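Side-chain contact in NADB-Rossmann Superfamily protein (Streptococcus agalactiae, PDB 3LEC), which probably methylates N1 of adenine 22 in tRNA, as a zinc-binding member of the TrmK family with a Rossmann-like fold: residues L123-N126 with N127-D131. Numbering follows the deposited sequence.
Sequences LQPN and NREDD. With SO4 (sulfate ion), chain C.
The strand-to-helix turn after strand 120-125 of this Rossmann-like methyltransferase fold brings Pro-125 against Glu-129 at the start of helix 129-138, with Arg-128 at the N-cap position. Their side chains cross at about a right angle, Pro-125 CG lying 3.8 Å from Glu-129 CG; the rigid ring offers an aliphatic surface to the glutamate's CG methylene. Bent at chi2 (90°), Glu-129 carries its carboxylate back over the turn, where water 1 donates to both Glu-129 OE1 (2.7 Å) and Pro-125 O, bridging the two. Water 2 likewise donates to OE1, and weakly to Asn-126 O. Arg-174 and Lys-190 form salt bridges with the carboxylate of this buried residue, which would favour its charged form.

The longer glutamine can reach forward from the strand: Gln-124 NE2 gives Asn-126 OD1 a nearly straight bond of 3.0 Å (167°). The acceptor lies almost in the glutamine's own amide plane, whereas the donor sits somewhat out of the asparagine carbonyl plane. Asn-127 has CG between its backbone N and carbonyl carbon (chi1 54°), turning its amide toward a sulfate, probably from the crystallisation liquor and also bound by Gly-100 N; Asn-127 ND2 donates to sulfate O1 at 3.3 Å.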
loop_
_atom_site.group_PDB
_atom_site.type_symbol
_atom_site.label_atom_id
_atom_site.label_comp_id
_atom_site.label_asym_id
_atom_site.label_seq_id
_atom_site.Cartn_x
_atom_site.Cartn_y
_atom_site.Cartn_z
ATOM N N LEU A 123 -1.446 -1.649 2.749
ATOM C CA LEU A 123 -0.682 -1.572 1.510
ATOM C C LEU A 123 -0.959 -0.222 0.874
ATOM O O LEU A 123 -2.119 0.205 0.750
ATOM C CB LEU A 123 -1.091 -2.711 0.561
ATOM C CG LEU A 123 -1.050 -4.135 1.138
ATOM C CD1 LEU A 123 -1.678 -5.151 0.174
ATOM C CD2 LEU A 123 0.368 -4.516 1.538
ATOM N N GLN A 124 0.111 0.489 0.558
ATOM C CA GLN A 124 -0.023 1.803 -0.073
ATOM C C GLN A 124 0.716 1.735 -1.416
ATOM O O GLN A 124 1.921 1.991 -1.501
ATOM C CB GLN A 124 0.488 2.907 0.870
ATOM C CG GLN A 124 0.308 4.362 0.380
ATOM C CD GLN A 124 1.434 4.802 -0.556
ATOM O OE1 GLN A 124 2.596 4.904 -0.146
ATOM N NE2 GLN A 124 1.094 5.060 -1.819
ATOM N N PRO A 125 -0.007 1.338 -2.474
ATOM C CA PRO A 125 0.580 1.331 -3.809
ATOM C C PRO A 125 0.652 2.747 -4.375
ATOM O O PRO A 125 -0.258 3.571 -4.116
ATOM C CB PRO A 125 -0.404 0.486 -4.628
ATOM C CG PRO A 125 -1.744 0.650 -3.904
ATOM C CD PRO A 125 -1.421 0.920 -2.460
ATOM N N ASN A 126 1.688 3.027 -5.157
ATOM C CA ASN A 126 1.790 4.334 -5.810
ATOM C C ASN A 126 1.033 4.418 -7.128
ATOM O O ASN A 126 0.769 5.524 -7.619
ATOM C CB ASN A 126 3.248 4.711 -6.072
ATOM C CG ASN A 126 3.974 5.117 -4.816
ATOM O OD1 ASN A 126 3.353 5.493 -3.800
ATOM N ND2 ASN A 126 5.296 5.043 -4.865
ATOM N N ASN A 127 0.738 3.257 -7.708
ATOM C CA ASN A 127 0.117 3.145 -9.024
ATOM C C ASN A 127 -0.281 1.701 -9.258
ATOM O O ASN A 127 -0.061 0.858 -8.382
ATOM C CB ASN A 127 1.120 3.584 -10.108
ATOM C CG ASN A 127 2.427 2.832 -10.005
ATOM O OD1 ASN A 127 2.452 1.607 -9.997
ATOM N ND2 ASN A 127 3.519 3.567 -9.914
ATOM N N ARG A 128 -0.881 1.411 -10.419
ATOM C CA ARG A 128 -1.295 0.039 -10.782
ATOM C C ARG A 128 -2.028 -0.647 -9.641
ATOM O O ARG A 128 -1.827 -1.836 -9.386
ATOM C CB ARG A 128 -0.092 -0.818 -11.228
ATOM C CG ARG A 128 0.695 -0.216 -12.393
ATOM C CD ARG A 128 1.647 -1.218 -13.047
ATOM N NE ARG A 128 1.881 -0.879 -14.455
ATOM C CZ ARG A 128 2.919 -0.187 -14.911
ATOM N NH1 ARG A 128 3.863 0.237 -14.083
ATOM N NH2 ARG A 128 3.015 0.070 -16.211
ATOM N N GLU A 129 -2.906 0.110 -8.987
ATOM C CA GLU A 129 -3.665 -0.365 -7.854
ATOM C C GLU A 129 -4.543 -1.532 -8.284
ATOM O O GLU A 129 -4.783 -2.447 -7.511
ATOM C CB GLU A 129 -4.543 0.754 -7.294
ATOM C CG GLU A 129 -3.768 1.995 -6.777
ATOM C CD GLU A 129 -3.522 3.081 -7.834
ATOM O OE1 GLU A 129 -3.268 4.231 -7.425
ATOM O OE2 GLU A 129 -3.540 2.803 -9.047
ATOM N N ASP A 130 -5.025 -1.479 -9.520
ATOM C CA ASP A 130 -5.901 -2.525 -10.035
ATOM C C ASP A 130 -5.183 -3.883 -10.120
ATOM O O ASP A 130 -5.785 -4.920 -9.833
ATOM C CB ASP A 130 -6.495 -2.125 -11.395
ATOM C CG ASP A 130 -5.432 -1.912 -12.485
ATOM O OD1 ASP A 130 -5.770 -2.173 -13.666
ATOM O OD2 ASP A 130 -4.279 -1.480 -12.181
ATOM N N ASP A 131 -3.904 -3.867 -10.501
ATOM C CA ASP A 131 -3.108 -5.088 -10.534
ATOM C C ASP A 131 -2.920 -5.709 -9.147
ATOM O O ASP A 131 -2.902 -6.925 -8.995
ATOM C CB ASP A 131 -1.748 -4.829 -11.172
ATOM C CG ASP A 131 -1.841 -4.590 -12.670
ATOM O OD1 ASP A 131 -2.801 -5.077 -13.305
ATOM O OD2 ASP A 131 -0.931 -3.926 -13.222
HETATM S S SO4 C . 7.309 2.237 -8.825
HETATM O O1 SO4 C . 6.330 1.925 -9.857
HETATM O O2 SO4 C . 8.520 2.753 -9.462
HETATM O O3 SO4 C . 6.759 3.271 -7.940
HETATM O O4 SO4 C . 7.606 1.002 -8.079
HETATM O O HOH W 1 -2.104 5.394 -5.269
HETATM O O HOH W 2 -2.154 6.250 -9.092
#